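Local coordinates for protein homospermidine synthase (Legionella pneumophila subsp. pneumophila str. Philadelphia 1, PDB 2PH5) that probably makes the polyamine homospermidine, binding NAD in a Rossmann-type nucleotide-binding domain, at residues Ile203-Gln208 with Val317-Asn322; Glu221-Trp226 with Arg328-Glu333; Gln237-Gly242 with Ile265-Pro270; Ala272-Arg277 with Gly288-His293. One frame throughout, in Å; residues are numbered along the deposited sequence.

Interaction 1 of 4, residues Ile203-Gln208 with Val317-Asn322; sequences IHVAEQ and VHYAYN
Two neighbouring parallel strands of the mixed sheet in the C-terminal part of the enzyme, 203-208 and 317-322, run side by side in unbroken register, I203 with V317 through Q208 with N322. Their axes lie 17° apart. The ladder is zipped by V205 N to H318 O and A320 N to V205 O (3.0 Å), then a weak E207 N to A320 O and finally N322 N to E207 O.

I203, V205 and E207 share one face with V317, Y319 and Y321. The CG1 branch of V205 packs 3.6 Å from CE2 of Y319, a beta-branched residue lying alongside a ring. E207 stretches out fully extended, CG anti to the backbone N (chi1 178°), which carries its carboxylate across to the phenol: Y319 OH donates to E207 OE1 at 2.6 Å, from above the carboxylate plane. E207 OE2 accepts from a water 2.6 Å away that also touches Y321 OH, itself bonded to W226. One phenol thus bonds the buried carboxylate directly, the other through water; D357, a like charge, lies close to E207 OE2.

On the other face H204 CD2 lies over one face of the H318 imidazole, the ring planes 40° apart, and small A320 lies on the same side of the sheet.

With the side chain of E207 about 7 Å from the bound NAD and Y319 beside NAD-binding N159, this is parallel pairing in a central sheet whose polar residues approach a dinucleotide site, within a saccharopine dehydrogenase C-terminal-type domain.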
loop_
_atom_site.group_PDB
_atom_site.type_symbol
_atom_site.label_atom_id
_atom_site.label_comp_id
_atom_site.label_asym_id
_atom_site.label_seq_id
_atom_site.Cartn_x
_atom_site.Cartn_y
_atom_site.Cartn_z
ATOM N N ILE A 203 -1.953 11.997 22.901
ATOM C CA ILE A 203 -2.554 10.677 23.036
ATOM C C ILE A 203 -2.946 10.152 21.655
ATOM O O ILE A 203 -3.639 10.832 20.903
ATOM C CB ILE A 203 -3.848 10.716 23.886
ATOM C CG1 ILE A 203 -3.542 11.065 25.345
ATOM C CG2 ILE A 203 -4.553 9.372 23.805
ATOM C CD1 ILE A 203 -4.776 11.005 26.254
ATOM N N HIS A 204 -2.505 8.944 21.324
ATOM C CA HIS A 204 -2.856 8.340 20.043
ATOM C C HIS A 204 -3.716 7.108 20.277
ATOM O O HIS A 204 -3.590 6.430 21.300
ATOM C CB HIS A 204 -1.617 7.851 19.274
ATOM C CG HIS A 204 -0.828 8.934 18.607
ATOM N ND1 HIS A 204 0.384 8.694 17.994
ATOM C CD2 HIS A 204 -1.064 10.258 18.463
ATOM C CE1 HIS A 204 0.862 9.822 17.504
ATOM N NE2 HIS A 204 0.003 10.789 17.775
ATOM N N VAL A 205 -4.602 6.838 19.329
ATOM C CA VAL A 205 -5.396 5.627 19.359
ATOM C C VAL A 205 -4.563 4.896 18.321
ATOM O O VAL A 205 -4.678 5.159 17.120
ATOM C CB VAL A 205 -6.838 5.836 18.838
ATOM C CG1 VAL A 205 -7.564 4.497 18.788
ATOM C CG2 VAL A 205 -7.595 6.801 19.765
ATOM N N ALA A 206 -3.664 4.042 18.801
ATOM C CA ALA A 206 -2.765 3.305 17.925
ATOM C C ALA A 206 -3.233 1.871 17.752
ATOM O O ALA A 206 -3.280 1.096 18.710
ATOM C CB ALA A 206 -1.352 3.341 18.488
ATOM N N GLU A 207 -3.591 1.529 16.519
ATOM C CA GLU A 207 -4.074 0.194 16.204
ATOM C C GLU A 207 -3.348 -0.341 14.989
ATOM O O GLU A 207 -3.030 0.401 14.057
ATOM C CB GLU A 207 -5.584 0.210 15.928
ATOM C CG GLU A 207 -6.172 -1.143 15.537
ATOM C CD GLU A 207 -7.662 -1.078 15.216
ATOM O OE1 GLU A 207 -8.287 -0.028 15.491
ATOM O OE2 GLU A 207 -8.215 -2.080 14.698
ATOM N N GLN A 208 -3.096 -1.642 15.003
ATOM C CA GLN A 208 -2.415 -2.275 13.899
ATOM C C GLN A 208 -3.021 -3.647 13.657
ATOM O O GLN A 208 -2.854 -4.560 14.460
ATOM C CB GLN A 208 -0.934 -2.374 14.217
ATOM C CG GLN A 208 -0.050 -2.174 13.015
ATOM C CD GLN A 208 1.294 -1.605 13.404
ATOM O OE1 GLN A 208 2.254 -1.650 12.630
ATOM N NE2 GLN A 208 1.368 -1.053 14.618
ATOM N N VAL A 317 -4.887 14.924 20.319
ATOM C CA VAL A 317 -5.529 13.623 20.196
ATOM C C VAL A 317 -5.981 13.340 18.771
ATOM O O VAL A 317 -6.685 14.145 18.159
ATOM C CB VAL A 317 -6.783 13.504 21.096
ATOM C CG1 VAL A 317 -7.346 12.085 21.010
ATOM C CG2 VAL A 317 -6.436 13.858 22.537
ATOM N N HIS A 318 -5.574 12.183 18.260
ATOM C CA HIS A 318 -5.948 11.753 16.933
ATOM C C HIS A 318 -5.680 10.260 16.777
ATOM O O HIS A 318 -5.066 9.636 17.642
ATOM C CB HIS A 318 -5.214 12.569 15.853
ATOM C CG HIS A 318 -3.743 12.304 15.764
ATOM N ND1 HIS A 318 -3.230 11.110 15.303
ATOM C CD2 HIS A 318 -2.677 13.100 16.020
ATOM C CE1 HIS A 318 -1.911 11.186 15.275
ATOM N NE2 HIS A 318 -1.550 12.382 15.704
ATOM N N TYR A 319 -6.155 9.708 15.665
ATOM C CA TYR A 319 -6.052 8.289 15.350
ATOM C C TYR A 319 -4.823 7.990 14.460
ATOM O O TYR A 319 -4.497 8.760 13.560
ATOM C CB TYR A 319 -7.366 7.882 14.647
ATOM C CG TYR A 319 -7.694 6.398 14.568
ATOM C CD1 TYR A 319 -8.731 5.935 13.743
ATOM C CD2 TYR A 319 -6.970 5.458 15.307
ATOM C CE1 TYR A 319 -9.032 4.562 13.654
ATOM C CE2 TYR A 319 -7.258 4.093 15.231
ATOM C CZ TYR A 319 -8.289 3.654 14.404
ATOM O OH TYR A 319 -8.575 2.304 14.343
ATOM N N ALA A 320 -4.137 6.882 14.743
ATOM C CA ALA A 320 -2.966 6.424 13.978
ATOM C C ALA A 320 -3.299 4.970 13.629
ATOM O O ALA A 320 -2.911 4.038 14.342
ATOM C CB ALA A 320 -1.700 6.487 14.846
ATOM N N TYR A 321 -4.027 4.791 12.534
ATOM C CA TYR A 321 -4.499 3.478 12.098
ATOM C C TYR A 321 -3.713 2.801 10.991
ATOM O O TYR A 321 -3.312 3.426 10.013
ATOM C CB TYR A 321 -5.955 3.602 11.633
ATOM C CG TYR A 321 -6.651 2.297 11.281
ATOM C CD1 TYR A 321 -7.524 2.227 10.198
ATOM C CD2 TYR A 321 -6.505 1.155 12.078
ATOM C CE1 TYR A 321 -8.239 1.068 9.919
ATOM C CE2 TYR A 321 -7.223 -0.017 11.805
ATOM C CZ TYR A 321 -8.089 -0.050 10.724
ATOM O OH TYR A 321 -8.812 -1.191 10.455
ATOM N N ASN A 322 -3.524 1.499 11.149
ATOM C CA ASN A 322 -2.839 0.698 10.150
ATOM C C ASN A 322 -3.721 -0.536 10.026
ATOM O O ASN A 322 -3.654 -1.447 10.858
ATOM C CB ASN A 322 -1.444 0.310 10.622
ATOM C CG ASN A 322 -0.617 -0.323 9.522
ATOM O OD1 ASN A 322 0.454 -0.868 9.773
ATOM N ND2 ASN A 322 -1.105 -0.248 8.293
HETATM O O HOH W 1 -8.797 -3.086 12.361
#

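Interaction 2 of 4, residues Glu221-Trp226 with Arg328-Glu333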
loop_
_atom_site.group_PDB
_atom_site.type_symbol
_atom_site.label_atom_id
_atom_site.label_comp_id
_atom_site.label_asym_id
_atom_site.label_seq_id
_atom_site.Cartn_x
_atom_site.Cartn_y
_atom_site.Cartn_z
ATOM N N GLU A 221 -12.223 -4.751 -5.515
ATOM C CA GLU A 221 -12.986 -4.934 -4.294
ATOM C C GLU A 221 -12.259 -4.331 -3.115
ATOM O O GLU A 221 -11.031 -4.335 -3.063
ATOM C CB GLU A 221 -13.217 -6.423 -4.042
ATOM C CG GLU A 221 -11.999 -7.153 -3.505
ATOM C CD GLU A 221 -12.237 -8.645 -3.313
ATOM O OE1 GLU A 221 -13.399 -9.032 -3.046
ATOM O OE2 GLU A 221 -11.261 -9.425 -3.418
ATOM N N PHE A 222 -13.021 -3.795 -2.172
ATOM C CA PHE A 222 -12.432 -3.225 -0.973
ATOM C C PHE A 222 -12.602 -4.288 0.118
ATOM O O PHE A 222 -13.724 -4.637 0.490
ATOM C CB PHE A 222 -13.139 -1.921 -0.597
ATOM C CG PHE A 222 -12.355 -1.063 0.357
ATOM C CD1 PHE A 222 -12.285 -1.387 1.712
ATOM C CD2 PHE A 222 -11.661 0.060 -0.101
ATOM C CE1 PHE A 222 -11.535 -0.606 2.599
ATOM C CE2 PHE A 222 -10.908 0.846 0.777
ATOM C CZ PHE A 222 -10.845 0.514 2.132
ATOM N N VAL A 223 -11.481 -4.814 0.603
ATOM C CA VAL A 223 -11.486 -5.855 1.624
ATOM C C VAL A 223 -11.034 -5.308 2.980
ATOM O O VAL A 223 -10.034 -4.589 3.079
ATOM C CB VAL A 223 -10.576 -7.033 1.187
ATOM C CG1 VAL A 223 -10.749 -8.226 2.122
ATOM C CG2 VAL A 223 -10.933 -7.445 -0.233
ATOM N N ASN A 224 -11.777 -5.652 4.028
ATOM C CA ASN A 224 -11.459 -5.159 5.357
ATOM C C ASN A 224 -11.982 -6.092 6.437
ATOM O O ASN A 224 -12.905 -6.879 6.214
ATOM C CB ASN A 224 -12.037 -3.753 5.533
ATOM C CG ASN A 224 -11.525 -3.057 6.784
ATOM O OD1 ASN A 224 -10.408 -3.303 7.240
ATOM N ND2 ASN A 224 -12.344 -2.166 7.336
ATOM N N THR A 225 -11.375 -6.012 7.612
ATOM C CA THR A 225 -11.782 -6.856 8.714
ATOM C C THR A 225 -13.099 -6.380 9.296
ATOM O O THR A 225 -13.711 -7.068 10.109
ATOM C CB THR A 225 -10.693 -6.893 9.773
ATOM O OG1 THR A 225 -10.277 -5.559 10.079
ATOM C CG2 THR A 225 -9.490 -7.686 9.239
ATOM N N TRP A 226 -13.524 -5.191 8.880
ATOM C CA TRP A 226 -14.802 -4.629 9.309
ATOM C C TRP A 226 -15.425 -3.920 8.117
ATOM O O TRP A 226 -14.935 -4.056 6.995
ATOM C CB TRP A 226 -14.646 -3.658 10.478
ATOM C CG TRP A 226 -13.576 -2.635 10.315
ATOM C CD1 TRP A 226 -12.233 -2.853 10.331
ATOM C CD2 TRP A 226 -13.754 -1.218 10.181
ATOM N NE1 TRP A 226 -11.558 -1.663 10.220
ATOM C CE2 TRP A 226 -12.461 -0.643 10.127
ATOM C CE3 TRP A 226 -14.877 -0.378 10.103
ATOM C CZ2 TRP A 226 -12.258 0.742 10.001
ATOM C CZ3 TRP A 226 -14.671 1.002 9.977
ATOM C CH2 TRP A 226 -13.370 1.541 9.929
ATOM N N ARG A 328 -5.038 -2.314 3.195
ATOM C CA ARG A 328 -3.974 -1.416 2.753
ATOM C C ARG A 328 -3.978 -1.413 1.244
ATOM O O ARG A 328 -3.913 -0.357 0.609
ATOM C CB ARG A 328 -2.615 -1.889 3.254
ATOM C CG ARG A 328 -2.501 -1.892 4.754
ATOM C CD ARG A 328 -1.240 -2.621 5.221
ATOM N NE ARG A 328 -1.425 -3.108 6.580
ATOM C CZ ARG A 328 -0.619 -3.959 7.196
ATOM N NH1 ARG A 328 -0.898 -4.339 8.440
ATOM N NH2 ARG A 328 0.461 -4.421 6.572
ATOM N N LEU A 329 -4.069 -2.607 0.674
ATOM C CA LEU A 329 -4.117 -2.759 -0.768
ATOM C C LEU A 329 -5.397 -2.091 -1.264
ATOM O O LEU A 329 -5.410 -1.476 -2.327
ATOM C CB LEU A 329 -4.127 -4.246 -1.152
ATOM C CG LEU A 329 -2.895 -5.086 -0.812
ATOM C CD1 LEU A 329 -3.156 -6.559 -1.121
ATOM C CD2 LEU A 329 -1.703 -4.596 -1.605
ATOM N N SER A 330 -6.471 -2.210 -0.487
ATOM C CA SER A 330 -7.748 -1.616 -0.871
ATOM C C SER A 330 -7.675 -0.100 -0.966
ATOM O O SER A 330 -8.096 0.491 -1.962
ATOM C CB SER A 330 -8.844 -2.026 0.115
ATOM O OG SER A 330 -9.144 -3.404 -0.009
ATOM N N ILE A 331 -7.150 0.528 0.078
ATOM C CA ILE A 331 -6.994 1.977 0.092
ATOM C C ILE A 331 -6.107 2.395 -1.091
ATOM O O ILE A 331 -6.415 3.359 -1.795
ATOM C CB ILE A 331 -6.368 2.429 1.426
ATOM C CG1 ILE A 331 -7.410 2.277 2.544
ATOM C CG2 ILE A 331 -5.854 3.855 1.320
ATOM C CD1 ILE A 331 -6.836 2.356 3.943
ATOM N N PHE A 332 -5.018 1.660 -1.310
ATOM C CA PHE A 332 -4.108 1.950 -2.417
ATOM C C PHE A 332 -4.887 1.962 -3.737
ATOM O O PHE A 332 -4.745 2.888 -4.543
ATOM C CB PHE A 332 -2.977 0.910 -2.449
ATOM C CG PHE A 332 -2.027 1.058 -3.615
ATOM C CD1 PHE A 332 -2.321 0.476 -4.850
ATOM C CD2 PHE A 332 -0.831 1.763 -3.474
ATOM C CE1 PHE A 332 -1.436 0.590 -5.930
ATOM C CE2 PHE A 332 0.059 1.883 -4.551
ATOM C CZ PHE A 332 -0.247 1.293 -5.779
ATOM N N GLU A 333 -5.723 0.943 -3.939
ATOM C CA GLU A 333 -6.538 0.818 -5.146
ATOM C C GLU A 333 -7.599 1.926 -5.227
ATOM O O GLU A 333 -7.937 2.385 -6.319
ATOM C CB GLU A 333 -7.193 -0.574 -5.177
ATOM C CG GLU A 333 -8.208 -0.813 -6.287
ATOM C CD GLU A 333 -8.744 -2.248 -6.294
ATOM O OE1 GLU A 333 -9.203 -2.728 -5.231
ATOM O OE2 GLU A 333 -8.710 -2.902 -7.367
#
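The phenyl ring of F222 carries S330 CB over the centre of one face, 3.5 Å from the ring centroid, a CH-pi contact between strand 221-224 and helix 325-336. I331 CG1 comes within 3.9 Å of F222 CZ, the two side chains running obliquely past each other. F222 reaches this place because its CG stands anti to the backbone N (chi1 -163°). Residues A228, L231 and I232 of helix 228-236 also pack against F222, so a large flat apolar side chain suits the position between two helices.

Serine suits the helix side because it is small enough to let F222 and S330 come within 5.0 Å, measured CA to CA, and because its hydroxyl meets the strand. S330 OG accepts from V223 N at 2.8 Å, with 160° at the hydrogen, and gives its proton to D326 O, one turn earlier in the helix. That second bond probably fixes the hydroxyl's rotation.

Farther along, the extended chain of E333 brings OE1 near E221 O, 3.3 Å away; two acceptors make no bond, and the carboxylate instead forms a salt bridge with K217 and accepts from G220 N.

The whole is a helix laid against a strand, the two running roughly opposite at 148°, with a serine joining them: alpha/beta packing of helix 325-336 on strand 221-224, which pairs in parallel with strand 344-347.

Interaction 3 of 4, residues Gln237-Gly242 with Ile265-Pro270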
loop_
_atom_site.group_PDB
_atom_site.type_symbol
_atom_site.label_atom_id
_atom_site.label_comp_id
_atom_site.label_asym_id
_atom_site.label_seq_id
_atom_site.Cartn_x
_atom_site.Cartn_y
_atom_site.Cartn_z
ATOM N N GLN A 237 -12.936 11.769 4.397
ATOM C CA GLN A 237 -13.056 13.042 5.103
ATOM C C GLN A 237 -11.706 13.642 5.459
ATOM O O GLN A 237 -10.705 12.940 5.567
ATOM C CB GLN A 237 -13.872 12.868 6.383
ATOM C CG GLN A 237 -15.282 12.357 6.154
ATOM C CD GLN A 237 -15.981 12.018 7.454
ATOM O OE1 GLN A 237 -15.428 11.308 8.305
ATOM N NE2 GLN A 237 -17.207 12.521 7.619
ATOM N N PRO A 238 -11.663 14.965 5.652
ATOM C CA PRO A 238 -10.404 15.629 6.000
ATOM C C PRO A 238 -9.876 15.270 7.392
ATOM O O PRO A 238 -10.650 15.086 8.329
ATOM C CB PRO A 238 -10.754 17.108 5.871
ATOM C CG PRO A 238 -12.214 17.146 6.235
ATOM C CD PRO A 238 -12.762 15.940 5.505
ATOM N N ALA A 239 -8.553 15.177 7.517
ATOM C CA ALA A 239 -7.913 14.844 8.791
ATOM C C ALA A 239 -8.414 15.720 9.946
ATOM O O ALA A 239 -8.396 16.951 9.853
ATOM C CB ALA A 239 -6.394 14.973 8.657
ATOM N N GLU A 240 -8.866 15.073 11.024
ATOM C CA GLU A 240 -9.373 15.760 12.219
ATOM C C GLU A 240 -8.414 15.537 13.385
ATOM O O GLU A 240 -8.061 14.398 13.696
ATOM C CB GLU A 240 -10.764 15.244 12.594
ATOM C CG GLU A 240 -11.444 16.059 13.690
ATOM C CD GLU A 240 -12.808 15.510 14.064
ATOM O OE1 GLU A 240 -13.722 15.535 13.211
ATOM O OE2 GLU A 240 -12.969 15.048 15.209
ATOM N N ILE A 241 -8.010 16.623 14.042
ATOM C CA ILE A 241 -7.045 16.530 15.132
ATOM C C ILE A 241 -7.322 17.416 16.349
ATOM O O ILE A 241 -7.621 18.601 16.209
ATOM C CB ILE A 241 -5.640 16.891 14.610
ATOM C CG1 ILE A 241 -5.358 16.156 13.299
ATOM C CG2 ILE A 241 -4.592 16.546 15.650
ATOM C CD1 ILE A 241 -4.144 16.673 12.558
ATOM N N GLY A 242 -7.217 16.832 17.541
ATOM C CA GLY A 242 -7.406 17.602 18.760
ATOM C C GLY A 242 -6.100 18.351 18.970
ATOM O O GLY A 242 -5.055 17.730 19.177
ATOM N N ILE A 265 -8.669 20.799 14.893
ATOM C CA ILE A 265 -7.954 21.402 13.795
ATOM C C ILE A 265 -8.157 20.437 12.633
ATOM O O ILE A 265 -8.319 19.233 12.834
ATOM C CB ILE A 265 -6.456 21.555 14.155
ATOM C CG1 ILE A 265 -5.666 22.050 12.952
ATOM C CG2 ILE A 265 -5.890 20.229 14.653
ATOM C CD1 ILE A 265 -4.172 22.056 13.194
ATOM N N TYR A 266 -8.193 20.961 11.419
ATOM C CA TYR A 266 -8.388 20.097 10.271
ATOM C C TYR A 266 -7.276 20.278 9.269
ATOM O O TYR A 266 -6.523 21.246 9.326
ATOM C CB TYR A 266 -9.747 20.373 9.619
ATOM C CG TYR A 266 -10.908 20.055 10.531
ATOM C CD1 TYR A 266 -11.239 20.904 11.588
ATOM C CD2 TYR A 266 -11.627 18.866 10.394
ATOM C CE1 TYR A 266 -12.246 20.576 12.491
ATOM C CE2 TYR A 266 -12.635 18.529 11.295
ATOM C CZ TYR A 266 -12.935 19.386 12.339
ATOM O OH TYR A 266 -13.901 19.039 13.248
ATOM N N LEU A 267 -7.162 19.315 8.368
ATOM C CA LEU A 267 -6.149 19.342 7.327
ATOM C C LEU A 267 -6.883 19.219 5.997
ATOM O O LEU A 267 -7.903 18.538 5.909
ATOM C CB LEU A 267 -5.177 18.178 7.524
ATOM C CG LEU A 267 -3.784 18.446 8.111
ATOM C CD1 LEU A 267 -3.853 19.367 9.312
ATOM C CD2 LEU A 267 -3.142 17.120 8.479
ATOM N N SER A 268 -6.382 19.897 4.970
ATOM C CA SER A 268 -7.009 19.845 3.650
ATOM C C SER A 268 -7.087 18.409 3.134
ATOM O O SER A 268 -8.171 17.878 2.904
ATOM C CB SER A 268 -6.222 20.694 2.647
ATOM O OG SER A 268 -6.002 22.001 3.149
ATOM N N ARG A 269 -5.928 17.787 2.959
ATOM C CA ARG A 269 -5.837 16.415 2.467
ATOM C C ARG A 269 -6.771 15.440 3.198
ATOM O O ARG A 269 -7.075 15.633 4.375
ATOM C CB ARG A 269 -4.383 15.950 2.585
ATOM C CG ARG A 269 -3.407 16.927 1.944
ATOM C CD ARG A 269 -1.977 16.465 2.047
ATOM N NE ARG A 269 -1.769 15.205 1.347
ATOM C CZ ARG A 269 -0.584 14.627 1.196
ATOM N NH1 ARG A 269 0.504 15.201 1.699
ATOM N NH2 ARG A 269 -0.485 13.475 0.546
ATOM N N PRO A 270 -7.260 14.396 2.496
ATOM C CA PRO A 270 -8.157 13.393 3.098
ATOM C C PRO A 270 -7.374 12.633 4.166
ATOM O O PRO A 270 -6.164 12.449 4.032
ATOM C CB PRO A 270 -8.520 12.481 1.925
ATOM C CG PRO A 270 -8.344 13.350 0.726
ATOM C CD PRO A 270 -7.107 14.159 1.051
#
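Strands 238-242 and 265-267 run antiparallel, their directions 154° apart, with I241 and I265 as a hydrogen-bonded pair: I241 N donates to I265 O at 2.9 Å. L267 N reaches A239 O at 3.1 Å. E240 and Y266 form the neighbouring non-hydrogen-bonded pair.

Y266 and E240 lie side by side on one face. The glutamate is extended, CG anti to the backbone N (chi1 -171°), placing E240 CG 3.6 Å from CE2 of Y266, and its carboxylate is turned 65° from the ring. A long methylene chain suits this place alongside an aromatic ring, which H257 meets in a T-shaped stack.

Between P238 and E240 the register slips by two, a beta bulge, where the second strand turns a corner at S268 and R269 before P270 pairs with P238. Prolines fit such a spot, since they have no N-H to offer a partner strand. The strands belong to a small three-stranded antiparallel sheet, completed by 254-255.

Small A239 meets L267 closely, CB to CB 3.6 Å, while I241 CD1 touches L267 CD2 at 4.2 Å. P238 and P270 also pack on Y454 of the second subunit.

Interaction 4 of 4, residues Ala272-Arg277 with Gly288-His293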
loop_
_atom_site.group_PDB
_atom_site.type_symbol
_atom_site.label_atom_id
_atom_site.label_comp_id
_atom_site.label_asym_id
_atom_site.label_seq_id
_atom_site.Cartn_x
_atom_site.Cartn_y
_atom_site.Cartn_z
ATOM N N ALA A 272 -7.078 9.576 4.808
ATOM C CA ALA A 272 -6.371 8.430 4.245
ATOM C C ALA A 272 -5.114 8.877 3.483
ATOM O O ALA A 272 -4.318 8.051 3.027
ATOM C CB ALA A 272 -7.298 7.651 3.310
ATOM N N GLY A 273 -4.940 10.188 3.340
ATOM C CA GLY A 273 -3.779 10.714 2.638
ATOM C C GLY A 273 -2.759 11.348 3.577
ATOM O O GLY A 273 -1.813 11.996 3.132
ATOM N N VAL A 274 -2.966 11.162 4.877
ATOM C CA VAL A 274 -2.083 11.694 5.908
ATOM C C VAL A 274 -1.544 10.543 6.767
ATOM O O VAL A 274 -2.314 9.741 7.297
ATOM C CB VAL A 274 -2.835 12.664 6.859
ATOM C CG1 VAL A 274 -1.846 13.377 7.766
ATOM C CG2 VAL A 274 -3.656 13.669 6.058
HETATM N N MSE A 275 -0.227 10.459 6.904
HETATM C CA MSE A 275 0.389 9.414 7.711
HETATM C C MSE A 275 0.982 10.034 8.980
HETATM O O MSE A 275 1.472 11.166 8.969
HETATM C CB MSE A 275 1.509 8.726 6.922
HETATM C CG MSE A 275 1.109 8.172 5.566
HETATM SE SE MSE A 275 -0.297 6.852 5.664
HETATM C CE MSE A 275 0.697 5.393 6.475
ATOM N N VAL A 276 0.938 9.290 10.075
ATOM C CA VAL A 276 1.497 9.769 11.328
ATOM C C VAL A 276 2.340 8.650 11.931
ATOM O O VAL A 276 2.038 7.467 11.763
ATOM C CB VAL A 276 0.394 10.165 12.331
ATOM C CG1 VAL A 276 -0.139 11.564 12.016
ATOM C CG2 VAL A 276 -0.723 9.150 12.273
ATOM N N ARG A 277 3.402 9.044 12.623
ATOM C CA ARG A 277 4.323 8.120 13.269
ATOM C C ARG A 277 3.802 7.743 14.656
ATOM O O ARG A 277 3.648 8.604 15.513
ATOM C CB ARG A 277 5.700 8.778 13.418
ATOM C CG ARG A 277 6.403 9.093 12.104
ATOM C CD ARG A 277 7.762 9.759 12.318
ATOM N NE ARG A 277 8.490 9.893 11.058
ATOM C CZ ARG A 277 8.372 10.916 10.215
ATOM N NH1 ARG A 277 7.557 11.925 10.494
ATOM N NH2 ARG A 277 9.048 10.918 9.074
ATOM N N GLY A 288 0.903 4.985 10.609
ATOM C CA GLY A 288 -0.518 4.730 10.455
ATOM C C GLY A 288 -1.241 5.847 9.718
ATOM O O GLY A 288 -0.719 6.956 9.592
ATOM N N PHE A 289 -2.434 5.552 9.210
ATOM C CA PHE A 289 -3.239 6.550 8.521
ATOM C C PHE A 289 -3.914 7.383 9.602
ATOM O O PHE A 289 -4.387 6.836 10.603
ATOM C CB PHE A 289 -4.329 5.896 7.650
ATOM C CG PHE A 289 -3.802 5.182 6.444
ATOM C CD1 PHE A 289 -3.377 3.858 6.537
ATOM C CD2 PHE A 289 -3.694 5.844 5.223
ATOM C CE1 PHE A 289 -2.847 3.197 5.431
ATOM C CE2 PHE A 289 -3.165 5.197 4.110
ATOM C CZ PHE A 289 -2.738 3.867 4.214
ATOM N N LEU A 290 -3.952 8.697 9.409
ATOM C CA LEU A 290 -4.586 9.587 10.375
ATOM C C LEU A 290 -6.091 9.665 10.097
ATOM O O LEU A 290 -6.652 10.743 9.897
ATOM C CB LEU A 290 -3.930 10.973 10.307
ATOM C CG LEU A 290 -4.342 12.147 11.218
ATOM C CD1 LEU A 290 -4.854 11.697 12.561
ATOM C CD2 LEU A 290 -3.132 13.057 11.377
ATOM N N ILE A 291 -6.718 8.489 10.073
ATOM C CA ILE A 291 -8.147 8.336 9.845
ATOM C C ILE A 291 -8.921 9.092 10.910
ATOM O O ILE A 291 -8.642 8.971 12.094
ATOM C CB ILE A 291 -8.571 6.840 9.895
ATOM C CG1 ILE A 291 -8.733 6.284 8.482
ATOM C CG2 ILE A 291 -9.904 6.682 10.602
ATOM C CD1 ILE A 291 -7.501 6.330 7.667
ATOM N N THR A 292 -9.910 9.858 10.483
ATOM C CA THR A 292 -10.721 10.650 11.396
ATOM C C THR A 292 -11.675 9.800 12.251
ATOM O O THR A 292 -11.949 8.644 11.924
ATOM C CB THR A 292 -11.560 11.639 10.587
ATOM O OG1 THR A 292 -12.541 10.916 9.833
ATOM C CG2 THR A 292 -10.676 12.409 9.615
ATOM N N HIS A 293 -12.169 10.370 13.350
ATOM C CA HIS A 293 -13.145 9.674 14.204
ATOM C C HIS A 293 -14.004 10.608 15.054
ATOM O O HIS A 293 -13.783 11.822 15.097
ATOM C CB HIS A 293 -12.468 8.630 15.096
ATOM C CG HIS A 293 -12.783 7.213 14.714
ATOM N ND1 HIS A 293 -14.040 6.660 14.857
ATOM C CD2 HIS A 293 -12.003 6.236 14.196
ATOM C CE1 HIS A 293 -14.017 5.406 14.446
ATOM N NE2 HIS A 293 -12.792 5.122 14.038
#
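Three backbone hydrogen bonds tie segment 272-277 to 288-293. V276 N donates to G288 O at 2.9 Å and G288 N returns one to V276 O at 3.0 Å, making V276 and G288 a hydrogen-bonded antiparallel pair; beyond it, L290 N donates to V274 O with 164° at the hydrogen. G288 has no side chain, and V276 CG2 lies 3.5 Å from G288 O.

The aromatic contact is a Met-aromatic one. M275, modelled as selenomethionine, is bent at both chi2 and chi3 (-59° and -71°), and this folds its end back over F289: SE sits 3.8 Å from the ring centroid, displaced toward the rim, while methyl CE lies nearly on the normal as a CH-pi donor. A flexible, polarisable chain can follow a ring face in this way. At the edge of the same ring, in its plane, is A272 O, 3.2 Å from F289 CD2, where the rim hydrogens carry partial positive charge; this carbonyl also accepts from K335 NZ.

On the V276 side of the hairpin, apolar groups pack. L290 CD2 meets V276 CG1 at 3.4 Å and V274 CG1 at 3.8 Å, so one leucine methyl touches both valines. H318 touches both L290 and V276, which places this side against strand 311-322. F332 of the second subunit packs on M275.

L290 is the centre of an inverse gamma turn that ends the pairing and sends the chain away. The whole is a two-stranded antiparallel beta hairpin, entered from a short 3-10 turn and packed beside the larger mixed sheet.

Interactions 3 and 4 lie nested inside the loop closed by interaction 1, and each touches it through strand 317-322: G242 N meets V317 O at 2.8 Å, and I291 packs on Y319. Their centres lie about 14 and 8 Å from that of interaction 1. Interactions 1 and 2 alternate along the chain and are joined by Y321 OH and W226 NE1 at 2.8 Å, while I331 of interaction 2 packs on F289 of interaction 4. Interaction 1 lies nearest the NAD, the side chain of E207 being about 7 Å from it; the side chain of F222 is about 12 Å from the bound NAD. All four reach the second subunit, interaction 1 only through N322.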